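Local structure of GrgF (Penicillium sp. sh18, 6LZH) at residues 9-14 against 62-67; 93-98 against 109-114; 13-16 against 20-23; 50-55 against 279-284; 39-44 against 205-210. The protein acts as a polyketide transferase of the alpha/beta hydrolase fold in the biosynthesis of gregatin A, a fungal polyketide with an alkylated furanone core. All blocks are in the same frame, centred on the assembly; numbering follows the deposited sequence.

Contact 1: residues 9-14 against 62-67; sequences SDVEFT and TCLLYD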
# COMPACT_ATOMS: atom_id res chain seq x y z
N SER A 9 26.27 18.65 6.50
CA SER A 9 25.33 19.46 7.27
C SER A 9 24.20 18.59 7.80
O SER A 9 23.77 17.63 7.14
CB SER A 9 24.69 20.58 6.41
OG SER A 9 25.60 21.61 6.14
N ASP A 10 23.72 18.91 9.00
CA ASP A 10 22.48 18.32 9.49
C ASP A 10 21.32 19.05 8.83
O ASP A 10 21.28 20.29 8.83
CB ASP A 10 22.38 18.45 11.00
CG ASP A 10 23.38 17.61 11.76
OD1 ASP A 10 24.10 16.78 11.16
OD2 ASP A 10 23.43 17.77 12.98
N VAL A 11 20.37 18.30 8.29
CA VAL A 11 19.22 18.88 7.61
C VAL A 11 17.96 18.13 8.05
O VAL A 11 18.02 17.01 8.56
CB VAL A 11 19.34 18.83 6.06
CG1 VAL A 11 20.44 19.75 5.55
CG2 VAL A 11 19.58 17.38 5.57
N GLU A 12 16.81 18.78 7.86
CA GLU A 12 15.54 18.10 8.05
C GLU A 12 14.54 18.64 7.05
O GLU A 12 14.70 19.73 6.50
CB GLU A 12 15.04 18.24 9.50
CG GLU A 12 15.21 19.58 10.13
CD GLU A 12 14.70 19.63 11.57
OE1 GLU A 12 15.24 18.90 12.43
OE2 GLU A 12 13.76 20.40 11.83
N PHE A 13 13.52 17.83 6.78
CA PHE A 13 12.48 18.27 5.85
C PHE A 13 11.18 17.60 6.27
O PHE A 13 11.18 16.62 7.02
CB PHE A 13 12.83 17.95 4.38
CG PHE A 13 12.99 16.46 4.09
CD1 PHE A 13 14.20 15.80 4.35
CD2 PHE A 13 11.94 15.73 3.53
CE1 PHE A 13 14.36 14.44 4.07
CE2 PHE A 13 12.08 14.37 3.24
CZ PHE A 13 13.29 13.72 3.51
N THR A 14 10.07 18.18 5.81
CA THR A 14 8.73 17.79 6.25
C THR A 14 8.06 16.90 5.20
O THR A 14 8.21 17.13 3.99
CB THR A 14 7.89 19.04 6.52
OG1 THR A 14 8.62 19.91 7.40
CG2 THR A 14 6.56 18.68 7.18
N THR A 62 25.87 16.34 -5.14
CA THR A 62 25.34 16.68 -3.82
C THR A 62 24.44 15.56 -3.31
O THR A 62 23.45 15.20 -3.97
CB THR A 62 24.57 18.01 -3.87
OG1 THR A 62 25.48 19.08 -4.14
CG2 THR A 62 23.92 18.30 -2.53
N CYS A 63 24.75 15.02 -2.13
CA CYS A 63 24.04 13.86 -1.62
C CYS A 63 23.21 14.21 -0.38
O CYS A 63 23.65 14.97 0.49
CB CYS A 63 25.02 12.72 -1.28
SG CYS A 63 25.91 12.12 -2.75
N LEU A 64 21.99 13.68 -0.36
CA LEU A 64 21.09 13.73 0.79
C LEU A 64 20.96 12.31 1.34
O LEU A 64 20.58 11.38 0.62
CB LEU A 64 19.70 14.26 0.39
CG LEU A 64 18.64 14.18 1.51
CD1 LEU A 64 18.99 15.08 2.73
CD2 LEU A 64 17.26 14.52 0.97
N LEU A 65 21.31 12.14 2.61
CA LEU A 65 21.23 10.84 3.27
C LEU A 65 20.38 11.03 4.51
O LEU A 65 20.76 11.79 5.40
CB LEU A 65 22.65 10.36 3.63
CG LEU A 65 22.87 9.08 4.39
CD1 LEU A 65 22.09 7.98 3.72
CD2 LEU A 65 24.38 8.75 4.46
N TYR A 66 19.24 10.36 4.59
CA TYR A 66 18.33 10.64 5.70
C TYR A 66 17.78 9.38 6.34
O TYR A 66 17.79 8.30 5.75
CB TYR A 66 17.21 11.57 5.26
CG TYR A 66 16.16 11.04 4.31
CD1 TYR A 66 15.12 10.24 4.76
CD2 TYR A 66 16.15 11.43 2.98
CE1 TYR A 66 14.13 9.79 3.92
CE2 TYR A 66 15.15 11.00 2.10
CZ TYR A 66 14.15 10.18 2.58
OH TYR A 66 13.15 9.74 1.74
N ASP A 67 17.33 9.54 7.59
CA ASP A 67 16.73 8.44 8.33
C ASP A 67 15.27 8.33 7.91
O ASP A 67 14.54 9.34 7.96
CB ASP A 67 16.84 8.65 9.85
CG ASP A 67 18.25 8.43 10.37
OD1 ASP A 67 18.91 7.48 9.91
OD2 ASP A 67 18.69 9.17 11.27
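F13 and Y66 meet because both side chains take the same first torsion, CG lying between the backbone N and the carbonyl carbon (chi1 62° in F13), which lifts each ring off its strand into the space between them. The F13 ring arrives edge first: its CZ stands over the centre of one face of Y66, 3.6 Å from Y66 CE2. With the planes at 78° and the centroids 4.9 Å apart, this is a T-shaped (edge-to-face) stack. Beside it, V11 CG2 meets L64 CD1 at 3.7 Å, and L64 CD2 comes obliquely to F13 CE1 at 4.2 Å, a looser touch. A serine in place of Y66 would probably leave the F13 edge without the face it points at and open a gap beside A94 of helix 84-99. That helix closes the group, with W97 meeting both F13 and L64. Strands 9-14 and 62-66 run at 71° to each other and are not sheet neighbours, since strand 20-26 lies between them. Contact over an intervening strand is consistent with the strongly twisted central sheet of the alpha/beta hydrolase fold, here at its N-terminal edge.

Contact 2: residues 93-98 against 109-114; sequences DAVTWF and IALWGL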
# COMPACT_ATOMS: atom_id res chain seq x y z
N ASP A 93 8.71 13.58 -1.34
CA ASP A 93 8.82 14.79 -0.53
C ASP A 93 10.28 15.23 -0.44
O ASP A 93 10.57 16.43 -0.42
CB ASP A 93 8.23 14.55 0.86
CG ASP A 93 6.73 14.28 0.82
OD1 ASP A 93 6.11 14.66 -0.19
OD2 ASP A 93 6.19 13.66 1.78
N ALA A 94 11.20 14.27 -0.40
CA ALA A 94 12.62 14.61 -0.41
C ALA A 94 13.02 15.29 -1.71
O ALA A 94 13.75 16.29 -1.70
CB ALA A 94 13.45 13.35 -0.17
N VAL A 95 12.53 14.78 -2.85
CA VAL A 95 12.82 15.41 -4.14
C VAL A 95 12.29 16.85 -4.15
O VAL A 95 12.99 17.78 -4.57
CB VAL A 95 12.22 14.57 -5.29
CG1 VAL A 95 12.11 15.40 -6.59
CG2 VAL A 95 13.02 13.29 -5.52
N THR A 96 11.06 17.04 -3.68
CA THR A 96 10.47 18.38 -3.58
C THR A 96 11.36 19.32 -2.78
O THR A 96 11.65 20.44 -3.21
CB THR A 96 9.09 18.29 -2.92
OG1 THR A 96 8.23 17.52 -3.76
CG2 THR A 96 8.49 19.68 -2.68
N TRP A 97 11.79 18.88 -1.60
CA TRP A 97 12.71 19.65 -0.77
C TRP A 97 14.01 19.95 -1.51
O TRP A 97 14.48 21.09 -1.54
CB TRP A 97 12.99 18.87 0.52
CG TRP A 97 13.95 19.51 1.44
CD1 TRP A 97 13.69 20.51 2.33
CD2 TRP A 97 15.34 19.19 1.60
NE1 TRP A 97 14.84 20.84 3.03
CE2 TRP A 97 15.86 20.04 2.60
CE3 TRP A 97 16.19 18.26 0.99
CZ2 TRP A 97 17.20 19.99 2.99
CZ3 TRP A 97 17.52 18.21 1.39
CH2 TRP A 97 18.01 19.07 2.38
N PHE A 98 14.62 18.91 -2.10
CA PHE A 98 15.96 19.05 -2.65
C PHE A 98 16.00 20.05 -3.79
O PHE A 98 16.99 20.78 -3.94
CB PHE A 98 16.48 17.68 -3.13
CG PHE A 98 17.97 17.55 -3.01
CD1 PHE A 98 18.69 18.65 -2.59
CD2 PHE A 98 18.63 16.37 -3.27
CE1 PHE A 98 20.04 18.59 -2.44
CE2 PHE A 98 20.03 16.30 -3.11
CZ PHE A 98 20.71 17.43 -2.70
N ILE A 109 18.48 15.09 -10.53
CA ILE A 109 18.24 14.52 -9.21
C ILE A 109 18.04 13.03 -9.38
O ILE A 109 17.08 12.61 -10.04
CB ILE A 109 17.04 15.17 -8.52
CG1 ILE A 109 17.36 16.65 -8.23
CG2 ILE A 109 16.70 14.41 -7.23
CD1 ILE A 109 16.20 17.43 -7.64
N ALA A 110 18.94 12.25 -8.81
CA ALA A 110 18.88 10.80 -8.90
C ALA A 110 18.55 10.19 -7.53
O ALA A 110 18.69 10.83 -6.49
CB ALA A 110 20.22 10.25 -9.43
N LEU A 111 18.04 8.97 -7.56
CA LEU A 111 17.77 8.20 -6.35
C LEU A 111 18.72 7.01 -6.31
O LEU A 111 18.98 6.39 -7.35
CB LEU A 111 16.32 7.70 -6.32
CG LEU A 111 15.20 8.74 -6.42
CD1 LEU A 111 13.84 8.05 -6.33
CD2 LEU A 111 15.38 9.80 -5.33
N TRP A 112 19.17 6.65 -5.12
CA TRP A 112 20.09 5.54 -4.92
C TRP A 112 19.65 4.81 -3.66
O TRP A 112 19.33 5.44 -2.66
CB TRP A 112 21.53 6.07 -4.78
CG TRP A 112 22.67 5.08 -4.60
CD1 TRP A 112 23.64 4.76 -5.53
CD2 TRP A 112 23.02 4.38 -3.40
NE1 TRP A 112 24.53 3.86 -4.99
CE2 TRP A 112 24.18 3.61 -3.69
CE3 TRP A 112 22.45 4.30 -2.12
CZ2 TRP A 112 24.78 2.78 -2.74
CZ3 TRP A 112 23.06 3.47 -1.18
CH2 TRP A 112 24.21 2.73 -1.49
N GLY A 113 19.63 3.49 -3.69
CA GLY A 113 19.18 2.74 -2.53
C GLY A 113 19.91 1.43 -2.40
O GLY A 113 20.21 0.76 -3.40
N LEU A 114 20.18 1.04 -1.15
CA LEU A 114 20.81 -0.24 -0.83
C LEU A 114 19.80 -1.13 -0.12
O LEU A 114 19.12 -0.70 0.82
CB LEU A 114 22.04 -0.02 0.07
CG LEU A 114 22.69 -1.28 0.64
CD1 LEU A 114 23.31 -2.16 -0.48
CD2 LEU A 114 23.75 -0.91 1.65
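V95 reaches from helix 84-99 to I109 and L111 of strand 108-114, a helix-on-sheet packing of the alpha/beta hydrolase fold in which a helix lies across the central sheet. The dense part is small and wholly apolar. One methyl of the valine does the work: V95 CG2 lies 4.2 Å from I109 CG2 and also 4.2 Å from L111 CD2, set between the branches of two residues that are two apart on the strand. Both are easy van der Waals distances. L111 meets the valine through the end of its chain, whereas I109 leaves its strand toward the helix and meets V95 with its CG2 branch. F98, one helical turn further on, comes nearest I109 through its CB, 4.5 Å from I109 CD1, while its side chain also packs on A34 and T62 of strands 32-38 and 62-66.

On the far side of the helix the character changes. T96 points away from the strand and is partly exposed; its OG1 is hydrogen-bonded to H92 O and R130 NH1, and the residue packs on A162 of the second subunit. D93 likewise turns to other partners, forming a salt bridge with R161 of the second subunit and accepting a hydrogen bond from L16 N. The helix thus offers hydrocarbon to its own sheet and polar groups to loops and the dimer partner. Past L111 the strand diverges from the helix and runs on to G113, two residues before C115, the probable nucleophile. Where the two backbones come closest, V95 CA and I109 CA are 7.5 Å apart.

Contact 3: residues 13-16 against 20-23; sequences FTTL and TLRG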
# COMPACT_ATOMS: atom_id res chain seq x y z
N PHE A 13 13.52 17.83 6.78
CA PHE A 13 12.48 18.27 5.85
C PHE A 13 11.18 17.60 6.27
O PHE A 13 11.18 16.62 7.02
CB PHE A 13 12.83 17.95 4.38
CG PHE A 13 12.99 16.46 4.09
CD1 PHE A 13 14.20 15.80 4.35
CD2 PHE A 13 11.94 15.73 3.53
CE1 PHE A 13 14.36 14.44 4.07
CE2 PHE A 13 12.08 14.37 3.24
CZ PHE A 13 13.29 13.72 3.51
N THR A 14 10.07 18.18 5.81
CA THR A 14 8.73 17.79 6.25
C THR A 14 8.06 16.90 5.20
O THR A 14 8.21 17.13 3.99
CB THR A 14 7.89 19.04 6.52
OG1 THR A 14 8.62 19.91 7.40
CG2 THR A 14 6.56 18.68 7.18
N THR A 15 7.32 15.89 5.66
CA THR A 15 6.61 15.01 4.74
C THR A 15 5.16 15.46 4.58
O THR A 15 4.62 16.20 5.41
CB THR A 15 6.64 13.56 5.23
OG1 THR A 15 5.90 13.47 6.45
CG2 THR A 15 8.07 13.09 5.48
N LEU A 16 4.52 14.97 3.51
CA LEU A 16 3.12 15.32 3.29
C LEU A 16 2.27 14.94 4.50
O LEU A 16 1.33 15.66 4.85
CB LEU A 16 2.61 14.65 2.02
CG LEU A 16 1.17 14.93 1.56
CD1 LEU A 16 0.92 16.42 1.31
CD2 LEU A 16 0.87 14.14 0.31
N THR A 20 8.71 15.16 10.50
CA THR A 20 10.05 15.68 10.23
C THR A 20 11.00 14.50 10.05
O THR A 20 11.14 13.67 10.95
CB THR A 20 10.55 16.56 11.37
OG1 THR A 20 9.69 17.70 11.52
CG2 THR A 20 11.95 17.04 11.07
N LEU A 21 11.63 14.42 8.89
CA LEU A 21 12.70 13.47 8.65
C LEU A 21 14.02 14.21 8.73
O LEU A 21 14.12 15.36 8.30
CB LEU A 21 12.57 12.81 7.28
CG LEU A 21 11.23 12.13 6.97
CD1 LEU A 21 11.35 11.36 5.66
CD2 LEU A 21 10.80 11.21 8.11
N ARG A 22 15.04 13.55 9.26
CA ARG A 22 16.32 14.21 9.50
C ARG A 22 17.43 13.43 8.83
O ARG A 22 17.36 12.21 8.69
CB ARG A 22 16.58 14.36 11.01
CG ARG A 22 15.50 15.20 11.71
CD ARG A 22 15.71 15.41 13.22
NE ARG A 22 14.65 16.27 13.77
CZ ARG A 22 13.45 15.83 14.14
NH1 ARG A 22 13.14 14.54 14.08
NH2 ARG A 22 12.55 16.68 14.61
N GLY A 23 18.46 14.16 8.43
CA GLY A 23 19.54 13.51 7.73
C GLY A 23 20.71 14.44 7.53
O GLY A 23 20.87 15.45 8.23
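L21 lays its CB over one face of the F13 ring, displaced from the centre toward the rim; CB stands 4.2 Å from the ring centroid, and the line to it leans 22° from the ring normal, a CH-pi contact. The leucine then continues past the ring: CG is anti to the carbonyl carbon (chi1 -55°) and the chain beyond is extended, which brings CD1 to 3.7 Å from F13 CZ. The leucine's branch carbon receives a second neighbour from across, T15 CG2, at 3.6 Å from L21 CG. In T15 this methyl is anti to the carbonyl carbon, while OG1, between the backbone N and the carbonyl carbon (chi1 66°), is hydrogen-bonded to D17 OD1 and L19 N inside the turn. One short side chain therefore serves both the apolar packing and the polar turn.

These residues close the beta hairpin of strands 9-14 and 20-26 at the edge of the central sheet. F13 and L21 form an antiparallel hydrogen-bonded pair, with F13 N to L21 O at 3.0 Å and L21 N to F13 O at 2.9 Å. The next pair, T14 with T20, is non-hydrogen-bonded and sends its side chains to the other face of the sheet from F13 and L21. On that face T20 CG2 rests over the centre of the R22 guanidinium at 3.5 Å above its plane, while R22 forms salt bridges with E12 and D75.

Contact 4: residues 50-55 against 279-284; sequences PDIAKW and SILNRQ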
# COMPACT_ATOMS: atom_id res chain seq x y z
N PRO A 50 27.41 6.78 4.45
CA PRO A 50 28.09 8.09 4.51
C PRO A 50 29.38 8.15 3.70
O PRO A 50 29.64 9.17 3.04
CB PRO A 50 28.36 8.27 6.01
CG PRO A 50 27.26 7.52 6.66
CD PRO A 50 27.08 6.29 5.81
N ASP A 51 30.19 7.09 3.74
CA ASP A 51 31.43 7.10 2.96
C ASP A 51 31.13 7.04 1.47
O ASP A 51 31.86 7.65 0.67
CB ASP A 51 32.34 5.94 3.39
CG ASP A 51 33.80 6.19 3.01
OD1 ASP A 51 34.37 7.21 3.44
OD2 ASP A 51 34.36 5.37 2.25
N ILE A 52 30.05 6.36 1.08
CA ILE A 52 29.67 6.39 -0.32
C ILE A 52 29.18 7.78 -0.72
O ILE A 52 29.50 8.29 -1.81
CB ILE A 52 28.61 5.31 -0.60
CG1 ILE A 52 29.21 3.91 -0.37
CG2 ILE A 52 28.09 5.45 -2.00
CD1 ILE A 52 28.20 2.72 -0.51
N ALA A 53 28.38 8.42 0.14
CA ALA A 53 27.99 9.81 -0.11
C ALA A 53 29.22 10.70 -0.27
O ALA A 53 29.29 11.51 -1.20
CB ALA A 53 27.10 10.32 1.03
N LYS A 54 30.20 10.54 0.62
CA LYS A 54 31.42 11.33 0.54
C LYS A 54 32.12 11.13 -0.81
O LYS A 54 32.60 12.10 -1.41
CB LYS A 54 32.36 10.94 1.69
CG LYS A 54 33.63 11.78 1.74
CD LYS A 54 33.33 13.18 2.25
CE LYS A 54 34.60 14.00 2.50
NZ LYS A 54 34.68 15.19 1.59
N TRP A 55 32.17 9.89 -1.29
CA TRP A 55 32.78 9.62 -2.59
C TRP A 55 32.03 10.33 -3.72
O TRP A 55 32.66 10.94 -4.60
CB TRP A 55 32.82 8.11 -2.84
CG TRP A 55 33.62 7.69 -4.05
CD1 TRP A 55 34.91 7.22 -4.07
CD2 TRP A 55 33.17 7.66 -5.42
NE1 TRP A 55 35.28 6.92 -5.35
CE2 TRP A 55 34.23 7.17 -6.20
CE3 TRP A 55 31.97 7.99 -6.05
CZ2 TRP A 55 34.14 7.02 -7.59
CZ3 TRP A 55 31.87 7.84 -7.44
CH2 TRP A 55 32.95 7.35 -8.19
N SER A 279 35.90 0.87 -8.27
CA SER A 279 35.40 0.52 -9.59
C SER A 279 33.89 0.36 -9.60
O SER A 279 33.24 0.70 -10.60
CB SER A 279 36.10 -0.75 -10.08
OG SER A 279 35.49 -1.22 -11.26
N ILE A 280 33.31 -0.13 -8.49
CA ILE A 280 31.86 -0.22 -8.37
C ILE A 280 31.23 1.16 -8.50
O ILE A 280 30.27 1.37 -9.26
CB ILE A 280 31.48 -0.89 -7.03
CG1 ILE A 280 32.00 -2.33 -6.97
CG2 ILE A 280 29.97 -0.82 -6.80
CD1 ILE A 280 31.74 -3.05 -5.61
N LEU A 281 31.78 2.14 -7.78
CA LEU A 281 31.18 3.47 -7.78
C LEU A 281 31.48 4.23 -9.09
O LEU A 281 30.65 5.02 -9.54
CB LEU A 281 31.66 4.25 -6.55
CG LEU A 281 31.21 3.66 -5.20
CD1 LEU A 281 31.68 4.52 -4.04
CD2 LEU A 281 29.69 3.50 -5.15
N ASN A 282 32.66 4.01 -9.69
CA ASN A 282 32.94 4.63 -10.99
C ASN A 282 31.93 4.20 -12.04
O ASN A 282 31.52 5.01 -12.88
CB ASN A 282 34.34 4.28 -11.46
CG ASN A 282 35.36 5.26 -10.97
OD1 ASN A 282 35.06 6.45 -10.85
ND2 ASN A 282 36.57 4.78 -10.66
N ARG A 283 31.54 2.93 -12.00
CA ARG A 283 30.53 2.42 -12.93
C ARG A 283 29.19 3.14 -12.73
O ARG A 283 28.57 3.59 -13.70
CB ARG A 283 30.39 0.91 -12.73
CG ARG A 283 29.16 0.26 -13.39
CD ARG A 283 29.26 0.26 -14.93
NE ARG A 283 28.13 -0.47 -15.50
CZ ARG A 283 28.08 -1.80 -15.55
NH1 ARG A 283 29.08 -2.52 -15.08
NH2 ARG A 283 27.01 -2.41 -16.07
N GLN A 284 28.76 3.28 -11.47
CA GLN A 284 27.52 3.99 -11.17
C GLN A 284 27.63 5.46 -11.51
O GLN A 284 26.67 6.06 -12.01
CB GLN A 284 27.16 3.82 -9.69
CG GLN A 284 26.77 2.39 -9.32
CD GLN A 284 26.69 2.17 -7.82
OE1 GLN A 284 26.32 3.06 -7.06
NE2 GLN A 284 27.04 0.96 -7.38
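Segments 50-55 and 279-284 of helices 49-58 and 277-292 cross at -55°, with their axes 11.5 Å apart at closest approach, a separation that large side chains have to bridge. W55 and L281 do most of the bridging, running antiparallel alongside each other. The indole is thrown outward by a first torsion that sets CG anti to the backbone N (chi1 -171°), and L281 lies along one of its faces. L281 CB sits 3.6 Å from the centroid of the six-membered ring, only 5° off the ring normal, a well-placed CH-pi contact, while L281 CD1 extends along the same indole to 3.7 Å from W55 CG. The other branch, CD2, turns to I52 and meets its CG2 at 4.0 Å, crossing at about a right angle.

The arrangement belongs to the three-layer alpha/beta/alpha sandwich of the alpha/beta hydrolase fold: both helices cover the same side of the central sheet, I52 resting on M37 of strand 32-38 and Q284 on V235 of strand 232-237. At the partly exposed margin N282 comes to the edge of the indole, its OD1 lying in the ring plane 3.4 Å from W55 CZ2, with the amide turned steeply against the ring. W55 NE1 is hydrogen-bonded to E278 OE1, and the ring also stacks with H59. Losing the W55 indole to an alanine here would probably leave L281 CB without an aromatic face beneath it and E278 without its indole donor, opening a gap between the helices.

Contact 5: residues 39-44 against 205-210; sequences PGFNMP and NRISVQ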
# COMPACT_ATOMS: atom_id res chain seq x y z
N PRO A 39 18.84 3.81 2.97
CA PRO A 39 19.64 2.74 3.58
C PRO A 39 18.91 1.40 3.60
O PRO A 39 17.77 1.30 3.14
CB PRO A 39 19.88 3.27 5.00
CG PRO A 39 18.64 4.08 5.30
CD PRO A 39 18.20 4.68 3.97
N GLY A 40 19.57 0.38 4.14
CA GLY A 40 19.05 -0.97 4.12
C GLY A 40 17.93 -1.19 5.13
O GLY A 40 17.44 -0.28 5.80
N PHE A 41 17.52 -2.45 5.23
CA PHE A 41 16.32 -2.82 5.97
C PHE A 41 16.45 -2.48 7.45
O PHE A 41 17.35 -2.95 8.14
CB PHE A 41 16.06 -4.31 5.81
CG PHE A 41 14.86 -4.80 6.55
CD1 PHE A 41 13.59 -4.64 6.00
CD2 PHE A 41 14.99 -5.41 7.80
CE1 PHE A 41 12.47 -5.09 6.68
CE2 PHE A 41 13.86 -5.86 8.48
CZ PHE A 41 12.60 -5.69 7.91
N ASN A 42 15.52 -1.66 7.94
CA ASN A 42 15.43 -1.31 9.35
C ASN A 42 16.69 -0.61 9.84
O ASN A 42 16.99 -0.64 11.04
CB ASN A 42 15.14 -2.54 10.22
CG ASN A 42 14.52 -2.17 11.56
OD1 ASN A 42 13.82 -1.17 11.67
ND2 ASN A 42 14.81 -2.96 12.59
N MET A 43 17.46 0.02 8.93
CA MET A 43 18.72 0.63 9.30
C MET A 43 18.65 2.16 9.19
O MET A 43 17.95 2.70 8.33
CB MET A 43 19.86 0.12 8.40
CG MET A 43 20.28 -1.32 8.70
SD MET A 43 20.78 -1.53 10.44
CE MET A 43 22.36 -0.66 10.47
N PRO A 44 19.37 2.87 10.05
CA PRO A 44 19.52 4.32 9.89
C PRO A 44 20.55 4.64 8.82
O PRO A 44 21.18 3.76 8.24
CB PRO A 44 19.99 4.77 11.28
CG PRO A 44 20.83 3.62 11.74
CD PRO A 44 20.13 2.37 11.21
N ASN A 205 17.48 -4.80 16.73
CA ASN A 205 17.11 -6.18 16.43
C ASN A 205 15.62 -6.45 16.61
O ASN A 205 15.23 -7.60 16.88
CB ASN A 205 17.93 -7.14 17.30
CG ASN A 205 17.47 -7.16 18.74
OD1 ASN A 205 17.08 -6.13 19.29
ND2 ASN A 205 17.50 -8.34 19.36
N ARG A 206 14.78 -5.43 16.46
CA ARG A 206 13.34 -5.57 16.59
C ARG A 206 12.65 -4.84 15.45
O ARG A 206 13.13 -3.80 14.98
CB ARG A 206 12.83 -5.02 17.94
CG ARG A 206 13.56 -5.59 19.16
CD ARG A 206 12.62 -5.80 20.35
NE ARG A 206 12.23 -7.20 20.50
CZ ARG A 206 11.21 -7.62 21.25
NH1 ARG A 206 10.48 -6.73 21.92
NH2 ARG A 206 10.93 -8.91 21.33
N ILE A 207 11.52 -5.38 15.02
CA ILE A 207 10.74 -4.80 13.94
C ILE A 207 9.27 -4.96 14.32
O ILE A 207 8.89 -5.96 14.93
CB ILE A 207 11.08 -5.48 12.59
CG1 ILE A 207 10.41 -4.74 11.44
CG2 ILE A 207 10.69 -6.93 12.59
CD1 ILE A 207 11.22 -3.59 10.94
N SER A 208 8.45 -3.95 14.00
CA SER A 208 7.04 -4.04 14.36
C SER A 208 6.38 -5.20 13.62
O SER A 208 6.73 -5.51 12.48
CB SER A 208 6.31 -2.74 14.01
OG SER A 208 6.15 -2.63 12.61
N VAL A 209 5.41 -5.84 14.28
CA VAL A 209 4.65 -6.88 13.59
C VAL A 209 3.88 -6.30 12.41
O VAL A 209 3.56 -7.02 11.47
CB VAL A 209 3.69 -7.63 14.54
CG1 VAL A 209 4.45 -8.21 15.72
CG2 VAL A 209 2.57 -6.72 15.04
N GLN A 210 3.55 -5.00 12.45
CA GLN A 210 2.82 -4.42 11.33
C GLN A 210 3.68 -4.36 10.08
O GLN A 210 3.14 -4.28 8.96
CB GLN A 210 2.32 -3.01 11.69
CG GLN A 210 1.36 -3.00 12.89
CD GLN A 210 0.11 -3.83 12.61
OE1 GLN A 210 -0.37 -3.90 11.46
NE2 GLN A 210 -0.43 -4.45 13.65
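The F41 ring and the N42 amide both meet the end of one isoleucine, I207 CD1. The methyl approaches the phenyl obliquely, 3.9 Å from F41 CZ, the two side chains coming from opposite directions. Against the amide it is closer, 3.6 Å from both N42 CG and N42 OD1, the asparagine and isoleucine lying alongside each other with their ends turned opposite ways. I207 reaches this far because CG1 is anti to its backbone N (chi1 -172°), directing the longer branch toward the loop.

The amide also holds the single hydrogen bond between the segments, N42 ND2 to R206 O at 3.0 Å. It is bent, with 135° at the hydrogen, and the donor stands above the carbonyl plane while the carbonyl oxygen lies tilted out of the N42 amide plane. What fixes the rotation of the amide is therefore the sum of several partners: ND2 is also hydrogen-bonded to Y175 OH, and OD1 accepts from N80 ND2. Both polar atoms of this buried group are thus satisfied.

Residues G40 to M43 form a type II beta turn, closed by M43 N to G40 O at 3.1 Å; N42, at its third position, has the positive phi this turn requires. Across from it, strand 206-208 ends at S208, the N-cap of helix 209-216. Between nearest atoms, the side chain of F41 lies about 4 Å from that of C115 and about 7 Å from that of H269, so this loop after strand 32-38 borders the probable Cys-His-Asp catalytic site, in the place where alpha/beta hydrolases commonly carry their oxyanion-hole loop.

How the contacts relate
Contacts 1, 2 and 3 share the central sheet. Contacts 1 and 3 have F13 and strand 9-14 in common, their centres about 8 Å apart; contact 2, its centre about 10 Å from that of contact 1, packs helix 84-99 against the middle strand 108-114, on the same side of the chain's centre, and contacts 2 and 3 also touch the second subunit. Contact 4, centres about 17 Å from contact 2, joins helices 49-58 and 277-292, linked to strand 108-114 by the W112 to Q284 hydrogen bond. Contact 3 closes first along the chain; contact 2 nests inside the long loops closed by contacts 4 and 5, whose centres are about 24 Å apart, so early and late segments are joined into one fold, with contact 5 beside the active site.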